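Local structure of chitosanase (Gynuella sunshinyii YC6258, 6X2Q) at residues V113-L117 and Y118-A122; F106-V109 and Q110-V114; Q2-A5 and Q6-L9; Q58-S61 and R62-D66. The protein probably hydrolyses chitosan, the polymer of glucosamine, and binds a chain of four glucosamine units in its cleft. All blocks are in the same frame, centred on the assembly; numbering follows the deposited sequence.

Interaction 1 (V113-L117 and Y118-A122); sequences VVDEL and YFQPA. With GCS (2-amino-2-deoxy-beta-D-glucopyranose), chain B.
Tyr118 N and Phe119 N both donate to Val114 O, at 2.8 and 3.0 Å, from opposite faces of the carbonyl plane. The bond from Phe119, five residues on, marks a wider pi-type turn, and Gln120 N to Asp115 O has the same spacing. The Tyr118 ring lies alongside Leu117, whose CB stands 3.8 Å from the ring centroid in a CH-pi contact over the face. With CG beside the backbone N (chi1 -60°), the phenol runs past Leu117 to the sugar, where Tyr118 OH is 3.1 Å from GCS O3 and hydrogen-bonded to Asp52. Were Tyr118 cut back to an alanine, Asp52 would probably lose its hydroxyl partner, Leu117 CB would be uncovered and a gap would open beside the sugar. Phe119 CD2 touches Asp115 OD1, and the ring also takes a cation-pi contact from Arg8. Gln120, bent at chi2 (-65°), folds its amide back so that NE2 bonds weakly to both carboxylate oxygens of Asp115. Pro121 brings no N-H; its CD abuts Glu116 O at 3.2 Å, and the helix kinks here. A pi-type turn and proline kink thus shape helix 104-129 where Tyr118 lines the cleft of this family 46 hydrolase.

Interaction 2 (F106-V109 and Q110-V114); sequences FRQV and QDDVV
The Phe106 ring and the Gln110 amide meet obliquely, their planes 68° apart, with Gln110 NE2 3.4 Å from Phe106 CE2. Tyr60 and Trp97 make edge-to-face contacts with the same ring, so this buried phenylalanine belongs to an aromatic cluster, and the long glutamine with its flat amide end suits its flank: its OE1 accepts from Arg43 N and its NE2 bonds weakly to Tyr27 O. The framework is an ordinary alpha-helix turn with i to i+4 pairs, part of helix 104-129; Gln110 N, for one, donates to Phe106 O. On the exposed side a second such pair joins Gln108 and Asp112. CG of Gln108 trans to the main-chain N (chi1 180°) and a bend at chi2 carry the amide along the helix, and NE2 donates to Asp112 OD1 at 2.8 Å. The oxygen lies in the amide plane, yet the donor comes from above the carboxylate plane, 43° out of it. An alanine in place of Asp112 takes this acceptor away, and the Gln108 amide would probably be left free to turn. Asp111, one residue earlier, points its carboxylate elsewhere, into a salt bridge with Arg43 and a hydrogen bond with Tyr27. On the buried side the branched Val109 and Val113 pack against helix 52-63, and Val113 CG2 comes within 3.3 Å of Val109 O.

Interaction 3 (Q2-A5 and Q6-L9); sequences QLTA and QQRL
Gln7 folds back along Thr4 at the start of helix 5-20, and its atoms from CB to OE1 meet that threonine. Gln7 CB lies 3.7 Å from Thr4 O and also touches Thr4 CB. The next atom, CG, stays 3.8 Å from Thr4 CB, and CD keeps the same neighbour, so the aliphatic part of the glutamine slides past the beta carbon. At the tip OE1 accepts from Thr4 N at 3.2 Å with an N-H...O angle of 161°, the donor tilted 20° from the carbonyl plane; NE2 bonds weakly to Asp224 O. Gln7 reaches this far because its CG sits beside the backbone N (chi1 -73°) and the chain is extended beyond it. The Leu3 side chain crosses that of Gln7 at about a right angle, its CD2 3.9 Å from Gln7 OE1, while the leucine also packs on Phe119 and Leu137. Thr4 occupies the N-cap position, but its hydroxyl makes no capping bond. Its methyl instead faces the first turn, with CG2 3.1 Å from Gln6 N. The helix proper is sealed by Arg8 N on Thr4 O at 2.8 Å and by Leu9 N on Ala5 O. Beyond its backbone, Arg8 leaves this surface for a salt bridge with Asp12. A side chain three residues after the N-cap that accepts from the N-cap N-H is one half of a capping box, formed here by a glutamine rather than the classical glutamate.

Interaction 4 (Q58-S61 and R62-D66); sequences QRYS and RLRPD
Tyr60 and Arg64 pair side by side where helix 52-63 runs out, a surface contact at a helix C-terminus that combines a side-chain bond with the last backbone bonds. The two side chains point the same way: Arg64 CB stands over one face of the tyrosine ring, and Arg64 CD lies 3.5 Å from Tyr60 OH. The arginine chain, extended from CG to NE, brings NH1 to Tyr60 OH, to which it donates at 3.1 Å, the oxygen sitting near the edge of the guanidinium but 22° out of its plane. Ring and guanidinium are turned 72° against each other, so the groups meet through this bond rather than by stacking. The buried Tyr60 ring makes an edge-to-face contact with Phe106; a tyrosine suits a place that is greasy along the ring and polar at the end. The backbone shows the helix unwinding. Arg62 N still reaches Gln58 O at 3.0 Å, but Leu63 N is held only weakly, by Arg59 O and Tyr60 O. Arg64 N then closes the last turn on Tyr60 O at 2.8 Å. Ser61 O lies 3.1 Å from Pro65 N, which has no hydrogen to donate, so the alpha-helical bonding pattern stops there and Pro65 CA makes a C-H...O contact with Ser61 O instead. Chemically, the Tyr60 hydroxyl accepts from Arg64 NH1 and is also bonded by Asn103 ND2, and the nearby positive charge is likely to make it somewhat more acidic.

From the N terminus, interaction 3 comes first, at the start of helix 5-20; interaction 4 follows at the end of helix 52-63, and interactions 2 and 1 follow in turn on helix 104-129. All four are local, so none closes a long loop and none nests in or crosses another; interactions 2 and 1 merely overlap at Val113 and Val114. Helix 104-129 does the joining. Its 118-122 portion meets interaction 3 where Phe119 packs on Leu3 and Arg8. Its earlier turns meet interaction 4 through Phe106 on Tyr60 and Val109 on Leu63 and Arg59. Interactions 3 and 4 do not touch, their nearest atoms being about 13 Å apart.

Interaction 1 (V113-L117 and Y118-A122)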
loop_
_atom_site.group_PDB
_atom_site.type_symbol
_atom_site.label_atom_id
_atom_site.label_comp_id
_atom_site.label_asym_id
_atom_site.label_seq_id
_atom_site.Cartn_x
_atom_site.Cartn_y
_atom_site.Cartn_z
ATOM N N VAL A 113 -12.452 -0.563 1.284
ATOM C CA VAL A 113 -11.575 -1.687 0.967
ATOM C C VAL A 113 -10.179 -1.457 1.528
ATOM O O VAL A 113 -9.594 -2.359 2.142
ATOM C CB VAL A 113 -11.547 -1.936 -0.546
ATOM C CG1 VAL A 113 -10.520 -2.978 -0.869
ATOM C CG2 VAL A 113 -12.922 -2.359 -1.025
ATOM N N VAL A 114 -9.631 -0.250 1.340
ATOM C CA VAL A 114 -8.344 0.070 1.943
ATOM C C VAL A 114 -8.374 -0.219 3.433
ATOM O O VAL A 114 -7.488 -0.896 3.968
ATOM C CB VAL A 114 -7.962 1.534 1.681
ATOM C CG1 VAL A 114 -6.739 1.901 2.514
ATOM C CG2 VAL A 114 -7.655 1.743 0.210
ATOM N N ASP A 115 -9.421 0.262 4.118
ATOM C CA ASP A 115 -9.526 0.024 5.553
ATOM C C ASP A 115 -9.605 -1.466 5.868
ATOM O O ASP A 115 -8.936 -1.947 6.795
ATOM C CB ASP A 115 -10.747 0.750 6.129
ATOM C CG ASP A 115 -10.670 0.883 7.644
ATOM O OD1 ASP A 115 -9.797 1.644 8.135
ATOM O OD2 ASP A 115 -11.452 0.195 8.338
ATOM N N GLU A 116 -10.420 -2.214 5.108
ATOM C CA GLU A 116 -10.591 -3.638 5.380
ATOM C C GLU A 116 -9.344 -4.447 5.021
ATOM O O GLU A 116 -8.949 -5.347 5.772
ATOM C CB GLU A 116 -11.806 -4.185 4.622
ATOM C CG GLU A 116 -12.170 -5.631 5.005
ATOM C CD GLU A 116 -12.648 -6.517 3.829
ATOM O OE1 GLU A 116 -13.393 -7.491 4.094
ATOM O OE2 GLU A 116 -12.267 -6.266 2.657
ATOM N N LEU A 117 -8.731 -4.183 3.863
ATOM C CA LEU A 117 -7.618 -5.045 3.470
ATOM C C LEU A 117 -6.277 -4.595 4.055
ATOM O O LEU A 117 -5.425 -5.437 4.365
ATOM C CB LEU A 117 -7.500 -5.117 1.942
ATOM C CG LEU A 117 -8.605 -5.811 1.138
ATOM C CD1 LEU A 117 -8.236 -5.801 -0.325
ATOM C CD2 LEU A 117 -8.874 -7.248 1.612
ATOM N N TYR A 118 -6.058 -3.294 4.210
ATOM C CA TYR A 118 -4.703 -2.809 4.465
ATOM C C TYR A 118 -4.555 -2.113 5.809
ATOM O O TYR A 118 -3.694 -2.511 6.604
ATOM C CB TYR A 118 -4.265 -1.888 3.313
ATOM C CG TYR A 118 -4.278 -2.661 2.015
ATOM C CD1 TYR A 118 -3.592 -3.869 1.903
ATOM C CD2 TYR A 118 -5.028 -2.229 0.927
ATOM C CE1 TYR A 118 -3.634 -4.604 0.746
ATOM C CE2 TYR A 118 -5.064 -2.964 -0.249
ATOM C CZ TYR A 118 -4.366 -4.148 -0.326
ATOM O OH TYR A 118 -4.413 -4.885 -1.470
ATOM N N PHE A 119 -5.369 -1.094 6.102
ATOM C CA PHE A 119 -5.124 -0.309 7.308
ATOM C C PHE A 119 -5.414 -1.120 8.563
ATOM O O PHE A 119 -4.578 -1.196 9.472
ATOM C CB PHE A 119 -5.949 0.976 7.307
ATOM C CG PHE A 119 -5.686 1.848 8.508
ATOM C CD1 PHE A 119 -4.494 2.544 8.623
ATOM C CD2 PHE A 119 -6.615 1.935 9.546
ATOM C CE1 PHE A 119 -4.238 3.333 9.738
ATOM C CE2 PHE A 119 -6.361 2.724 10.667
ATOM C CZ PHE A 119 -5.168 3.421 10.757
ATOM N N GLN A 120 -6.592 -1.730 8.641
ATOM C CA GLN A 120 -6.922 -2.451 9.866
ATOM C C GLN A 120 -6.022 -3.666 10.041
ATOM O O GLN A 120 -5.472 -3.848 11.140
ATOM C CB GLN A 120 -8.420 -2.799 9.898
ATOM C CG GLN A 120 -9.375 -1.591 9.979
ATOM C CD GLN A 120 -9.258 -0.784 11.287
ATOM O OE1 GLN A 120 -8.842 -1.306 12.329
ATOM N NE2 GLN A 120 -9.626 0.503 11.228
ATOM N N PRO A 121 -5.792 -4.505 9.030
ATOM C CA PRO A 121 -4.803 -5.577 9.237
ATOM C C PRO A 121 -3.419 -5.069 9.628
ATOM O O PRO A 121 -2.760 -5.704 10.460
ATOM C CB PRO A 121 -4.797 -6.308 7.888
ATOM C CG PRO A 121 -6.172 -6.101 7.372
ATOM C CD PRO A 121 -6.527 -4.690 7.766
ATOM N N ALA A 122 -2.949 -3.948 9.066
ATOM C CA ALA A 122 -1.627 -3.460 9.459
ATOM C C ALA A 122 -1.616 -3.034 10.921
ATOM O O ALA A 122 -0.649 -3.294 11.643
ATOM C CB ALA A 122 -1.177 -2.301 8.565
HETATM C C1 GCS B . -0.378 -4.825 -4.366
HETATM C C2 GCS B . -1.776 -5.409 -4.399
HETATM C C3 GCS B . -1.913 -6.413 -3.291
HETATM C C4 GCS B . -0.898 -7.537 -3.421
HETATM C C5 GCS B . 0.426 -6.849 -3.766
HETATM C C6 GCS B . 1.590 -7.745 -4.089
HETATM N N2 GCS B . -2.816 -4.447 -4.368
HETATM O O1 GCS B . -0.043 -3.854 -5.355
HETATM O O3 GCS B . -3.182 -6.921 -3.397
HETATM O O4 GCS B . -1.092 -8.400 -2.653
HETATM O O5 GCS B . 0.329 -5.915 -4.811
HETATM O O6 GCS B . 1.234 -8.850 -4.851
#

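Interaction 2 (F106-V109 and Q110-V114)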
loop_
_atom_site.group_PDB
_atom_site.type_symbol
_atom_site.label_atom_id
_atom_site.label_comp_id
_atom_site.label_asym_id
_atom_site.label_seq_id
_atom_site.Cartn_x
_atom_site.Cartn_y
_atom_site.Cartn_z
ATOM N N PHE A 106 -18.117 5.764 -5.119
ATOM C CA PHE A 106 -17.062 4.866 -5.589
ATOM C C PHE A 106 -15.772 5.088 -4.813
ATOM O O PHE A 106 -15.132 4.125 -4.379
ATOM C CB PHE A 106 -16.816 5.066 -7.084
ATOM C CG PHE A 106 -15.851 4.073 -7.674
ATOM C CD1 PHE A 106 -16.142 2.718 -7.675
ATOM C CD2 PHE A 106 -14.668 4.493 -8.249
ATOM C CE1 PHE A 106 -15.252 1.801 -8.218
ATOM C CE2 PHE A 106 -13.774 3.577 -8.803
ATOM C CZ PHE A 106 -14.065 2.234 -8.781
ATOM N N ARG A 107 -15.384 6.355 -4.626
ATOM C CA ARG A 107 -14.223 6.667 -3.799
ATOM C C ARG A 107 -14.395 6.118 -2.392
ATOM O O ARG A 107 -13.444 5.585 -1.804
ATOM C CB ARG A 107 -13.993 8.180 -3.777
ATOM C CG ARG A 107 -13.837 8.757 -5.196
ATOM C CD ARG A 107 -13.062 10.063 -5.219
ATOM N NE ARG A 107 -13.768 11.142 -4.529
ATOM C CZ ARG A 107 -14.720 11.895 -5.082
ATOM N NH1 ARG A 107 -15.098 11.698 -6.337
ATOM N NH2 ARG A 107 -15.294 12.850 -4.378
ATOM N N GLN A 108 -15.616 6.188 -1.858
ATOM C CA GLN A 108 -15.881 5.658 -0.523
ATOM C C GLN A 108 -15.653 4.152 -0.470
ATOM O O GLN A 108 -15.077 3.642 0.498
ATOM C CB GLN A 108 -17.313 6.010 -0.091
ATOM C CG GLN A 108 -17.704 5.496 1.300
ATOM C CD GLN A 108 -16.830 6.081 2.411
ATOM O OE1 GLN A 108 -16.765 7.294 2.587
ATOM N NE2 GLN A 108 -16.151 5.212 3.157
ATOM N N VAL A 109 -16.084 3.427 -1.511
ATOM C CA VAL A 109 -15.822 1.988 -1.581
ATOM C C VAL A 109 -14.317 1.720 -1.554
ATOM O O VAL A 109 -13.845 0.794 -0.884
ATOM C CB VAL A 109 -16.487 1.379 -2.837
ATOM C CG1 VAL A 109 -16.062 -0.083 -3.037
ATOM C CG2 VAL A 109 -18.011 1.474 -2.749
ATOM N N GLN A 110 -13.543 2.525 -2.285
ATOM C CA GLN A 110 -12.089 2.394 -2.232
ATOM C C GLN A 110 -11.567 2.611 -0.813
ATOM O O GLN A 110 -10.658 1.900 -0.368
ATOM C CB GLN A 110 -11.446 3.386 -3.194
ATOM C CG GLN A 110 -11.686 3.077 -4.655
ATOM C CD GLN A 110 -10.823 3.941 -5.562
ATOM O OE1 GLN A 110 -9.602 4.047 -5.354
ATOM N NE2 GLN A 110 -11.449 4.566 -6.570
ATOM N N ASP A 111 -12.148 3.578 -0.081
ATOM C CA ASP A 111 -11.721 3.817 1.300
ATOM C C ASP A 111 -12.045 2.612 2.168
ATOM O O ASP A 111 -11.229 2.195 3.000
ATOM C CB ASP A 111 -12.398 5.066 1.887
ATOM C CG ASP A 111 -12.001 6.359 1.177
ATOM O OD1 ASP A 111 -10.938 6.393 0.523
ATOM O OD2 ASP A 111 -12.769 7.352 1.251
ATOM N N ASP A 112 -13.242 2.049 1.997
ATOM C CA ASP A 112 -13.639 0.913 2.817
ATOM C C ASP A 112 -12.735 -0.282 2.554
ATOM O O ASP A 112 -12.292 -0.955 3.489
ATOM C CB ASP A 112 -15.105 0.540 2.550
ATOM C CG ASP A 112 -16.103 1.629 2.997
ATOM O OD1 ASP A 112 -15.723 2.548 3.761
ATOM O OD2 ASP A 112 -17.290 1.544 2.581
ATOM N N VAL A 113 -12.452 -0.563 1.284
ATOM C CA VAL A 113 -11.575 -1.687 0.967
ATOM C C VAL A 113 -10.179 -1.457 1.528
ATOM O O VAL A 113 -9.594 -2.359 2.142
ATOM C CB VAL A 113 -11.547 -1.936 -0.546
ATOM C CG1 VAL A 113 -10.520 -2.978 -0.869
ATOM C CG2 VAL A 113 -12.922 -2.359 -1.025
ATOM N N VAL A 114 -9.631 -0.250 1.340
ATOM C CA VAL A 114 -8.344 0.070 1.943
ATOM C C VAL A 114 -8.374 -0.219 3.433
ATOM O O VAL A 114 -7.488 -0.896 3.968
ATOM C CB VAL A 114 -7.962 1.534 1.681
ATOM C CG1 VAL A 114 -6.739 1.901 2.514
ATOM C CG2 VAL A 114 -7.655 1.743 0.210
#

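Interaction 3 (Q2-A5 and Q6-L9)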
loop_
_atom_site.group_PDB
_atom_site.type_symbol
_atom_site.label_atom_id
_atom_site.label_comp_id
_atom_site.label_asym_id
_atom_site.label_seq_id
_atom_site.Cartn_x
_atom_site.Cartn_y
_atom_site.Cartn_z
ATOM N N GLN A 2 -5.195 3.649 17.187
ATOM C CA GLN A 2 -3.778 3.417 16.803
ATOM C C GLN A 2 -3.206 4.715 16.234
ATOM O O GLN A 2 -2.193 5.143 16.709
ATOM C CB GLN A 2 -3.648 2.285 15.790
ATOM C CG GLN A 2 -4.308 0.981 16.184
ATOM C CD GLN A 2 -3.333 0.007 16.786
ATOM O OE1 GLN A 2 -2.149 0.012 16.497
ATOM N NE2 GLN A 2 -3.829 -0.840 17.658
ATOM N N LEU A 3 -3.861 5.305 15.250
ATOM C CA LEU A 3 -3.362 6.551 14.683
ATOM C C LEU A 3 -4.382 7.668 14.884
ATOM O O LEU A 3 -5.593 7.464 14.708
ATOM C CB LEU A 3 -3.039 6.399 13.183
ATOM C CG LEU A 3 -1.751 5.644 12.786
ATOM C CD1 LEU A 3 -1.577 5.632 11.293
ATOM C CD2 LEU A 3 -0.489 6.220 13.469
ATOM N N THR A 4 -3.866 8.834 15.278
ATOM C CA THR A 4 -4.572 10.114 15.330
ATOM C C THR A 4 -5.178 10.459 13.962
ATOM O O THR A 4 -4.746 9.956 12.923
ATOM C CB THR A 4 -3.563 11.193 15.791
ATOM O OG1 THR A 4 -3.437 11.162 17.221
ATOM C CG2 THR A 4 -3.900 12.592 15.340
ATOM N N ALA A 5 -6.145 11.361 13.954
ATOM C CA ALA A 5 -6.722 11.822 12.676
ATOM C C ALA A 5 -5.647 12.569 11.893
ATOM O O ALA A 5 -5.539 12.324 10.725
ATOM C CB ALA A 5 -7.942 12.661 12.903
ATOM N N GLN A 6 -4.874 13.429 12.554
ATOM C CA GLN A 6 -3.765 14.140 11.874
ATOM C C GLN A 6 -2.702 13.116 11.444
ATOM O O GLN A 6 -2.152 13.281 10.368
ATOM C CB GLN A 6 -3.157 15.256 12.724
ATOM C CG GLN A 6 -1.992 15.981 12.054
ATOM C CD GLN A 6 -1.428 17.188 12.778
ATOM O OE1 GLN A 6 -0.622 17.078 13.689
ATOM N NE2 GLN A 6 -1.822 18.370 12.349
ATOM N N GLN A 7 -2.463 12.072 12.232
ATOM C CA GLN A 7 -1.437 11.064 11.870
ATOM C C GLN A 7 -1.875 10.207 10.672
ATOM O O GLN A 7 -1.032 9.882 9.879
ATOM C CB GLN A 7 -1.035 10.248 13.092
ATOM C CG GLN A 7 -0.174 11.012 14.077
ATOM C CD GLN A 7 0.017 10.254 15.365
ATOM O OE1 GLN A 7 -0.756 9.388 15.712
ATOM N NE2 GLN A 7 1.069 10.563 16.081
ATOM N N ARG A 8 -3.168 9.919 10.574
ATOM C CA ARG A 8 -3.711 9.115 9.460
ATOM C C ARG A 8 -3.748 9.953 8.183
ATOM O O ARG A 8 -3.413 9.425 7.141
ATOM C CB ARG A 8 -5.077 8.541 9.802
ATOM C CG ARG A 8 -5.345 7.195 9.148
ATOM C CD ARG A 8 -5.974 7.401 7.790
ATOM N NE ARG A 8 -5.858 6.356 6.803
ATOM C CZ ARG A 8 -6.435 5.187 6.898
ATOM N NH1 ARG A 8 -7.140 4.891 7.967
ATOM N NH2 ARG A 8 -6.327 4.323 5.920
ATOM N N LEU A 9 -4.131 11.217 8.274
ATOM C CA LEU A 9 -4.129 12.027 7.041
ATOM C C LEU A 9 -2.682 12.112 6.572
ATOM O O LEU A 9 -2.448 12.021 5.398
ATOM C CB LEU A 9 -4.697 13.408 7.344
ATOM C CG LEU A 9 -3.960 14.544 6.660
ATOM C CD1 LEU A 9 -4.710 14.997 5.432
ATOM C CD2 LEU A 9 -3.732 15.693 7.604
#

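Interaction 4 (Q58-S61 and R62-D66)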
loop_
_atom_site.group_PDB
_atom_site.type_symbol
_atom_site.label_atom_id
_atom_site.label_comp_id
_atom_site.label_asym_id
_atom_site.label_seq_id
_atom_site.Cartn_x
_atom_site.Cartn_y
_atom_site.Cartn_z
ATOM N N GLN A 58 -17.043 -5.178 -7.254
ATOM C CA GLN A 58 -18.159 -5.970 -6.739
ATOM C C GLN A 58 -18.925 -5.213 -5.661
ATOM O O GLN A 58 -20.160 -5.128 -5.703
ATOM C CB GLN A 58 -17.671 -7.317 -6.206
ATOM C CG GLN A 58 -17.526 -8.350 -7.305
ATOM C CD GLN A 58 -17.032 -9.703 -6.816
ATOM O OE1 GLN A 58 -16.390 -9.813 -5.764
ATOM N NE2 GLN A 58 -17.316 -10.747 -7.599
ATOM N N ARG A 59 -18.216 -4.649 -4.683
ATOM C CA ARG A 59 -18.927 -3.918 -3.645
ATOM C C ARG A 59 -19.669 -2.730 -4.238
ATOM O O ARG A 59 -20.803 -2.443 -3.849
ATOM C CB ARG A 59 -17.963 -3.479 -2.552
ATOM C CG ARG A 59 -17.307 -4.669 -1.907
ATOM C CD ARG A 59 -16.419 -4.276 -0.767
ATOM N NE ARG A 59 -17.200 -3.777 0.347
ATOM C CZ ARG A 59 -16.684 -3.502 1.536
ATOM N NH1 ARG A 59 -15.393 -3.695 1.747
ATOM N NH2 ARG A 59 -17.458 -3.041 2.508
ATOM N N TYR A 60 -19.053 -2.043 -5.198
ATOM C CA TYR A 60 -19.714 -0.908 -5.812
ATOM C C TYR A 60 -20.960 -1.352 -6.567
ATOM O O TYR A 60 -21.980 -0.653 -6.563
ATOM C CB TYR A 60 -18.744 -0.194 -6.738
ATOM C CG TYR A 60 -19.292 1.047 -7.405
ATOM C CD1 TYR A 60 -19.731 2.134 -6.649
ATOM C CD2 TYR A 60 -19.352 1.141 -8.794
ATOM C CE1 TYR A 60 -20.223 3.285 -7.264
ATOM C CE2 TYR A 60 -19.843 2.284 -9.420
ATOM C CZ TYR A 60 -20.288 3.348 -8.655
ATOM O OH TYR A 60 -20.771 4.487 -9.275
ATOM N N SER A 61 -20.901 -2.531 -7.186
ATOM C CA SER A 61 -22.010 -3.012 -7.994
ATOM C C SER A 61 -23.174 -3.453 -7.128
ATOM O O SER A 61 -24.325 -3.444 -7.584
ATOM C CB SER A 61 -21.534 -4.151 -8.880
ATOM O OG SER A 61 -20.688 -3.626 -9.897
ATOM N N ARG A 62 -22.907 -3.825 -5.877
ATOM C CA ARG A 62 -24.011 -4.082 -4.967
ATOM C C ARG A 62 -24.702 -2.782 -4.554
ATOM O O ARG A 62 -25.913 -2.775 -4.323
ATOM C CB ARG A 62 -23.514 -4.885 -3.763
ATOM C CG ARG A 62 -24.625 -5.378 -2.871
ATOM C CD ARG A 62 -25.199 -6.713 -3.350
ATOM N NE ARG A 62 -26.336 -7.135 -2.531
ATOM C CZ ARG A 62 -27.559 -6.612 -2.606
ATOM N NH1 ARG A 62 -28.519 -7.069 -1.804
ATOM N NH2 ARG A 62 -27.823 -5.635 -3.478
ATOM N N LEU A 63 -23.970 -1.671 -4.502
ATOM C CA LEU A 63 -24.586 -0.379 -4.201
ATOM C C LEU A 63 -25.265 0.222 -5.420
ATOM O O LEU A 63 -26.239 0.982 -5.277
ATOM C CB LEU A 63 -23.544 0.626 -3.686
ATOM C CG LEU A 63 -22.652 0.311 -2.477
ATOM C CD1 LEU A 63 -21.636 1.425 -2.288
ATOM C CD2 LEU A 63 -23.452 0.128 -1.197
ATOM N N ARG A 64 -24.761 -0.091 -6.614
ATOM C CA ARG A 64 -25.236 0.531 -7.851
ATOM C C ARG A 64 -25.173 -0.477 -8.992
ATOM O O ARG A 64 -24.246 -0.463 -9.808
ATOM C CB ARG A 64 -24.420 1.776 -8.179
ATOM C CG ARG A 64 -25.044 2.606 -9.259
ATOM C CD ARG A 64 -24.106 3.689 -9.711
ATOM N NE ARG A 64 -24.674 4.446 -10.816
ATOM C CZ ARG A 64 -24.131 5.558 -11.284
ATOM N NH1 ARG A 64 -23.024 6.026 -10.726
ATOM N NH2 ARG A 64 -24.688 6.198 -12.297
ATOM N N PRO A 65 -26.153 -1.390 -9.072
ATOM C CA PRO A 65 -26.163 -2.468 -10.050
ATOM C C PRO A 65 -25.900 -2.090 -11.509
ATOM O O PRO A 65 -25.386 -2.860 -12.218
ATOM C CB PRO A 65 -27.585 -2.990 -9.935
ATOM C CG PRO A 65 -27.928 -2.751 -8.525
ATOM C CD PRO A 65 -27.297 -1.424 -8.199
ATOM N N ASP A 66 -26.306 -0.901 -11.902
ATOM C CA ASP A 66 -26.084 -0.464 -13.293
ATOM C C ASP A 66 -24.947 0.545 -13.306
ATOM O O ASP A 66 -25.230 1.720 -13.265
ATOM C CB ASP A 66 -27.350 0.158 -13.876
#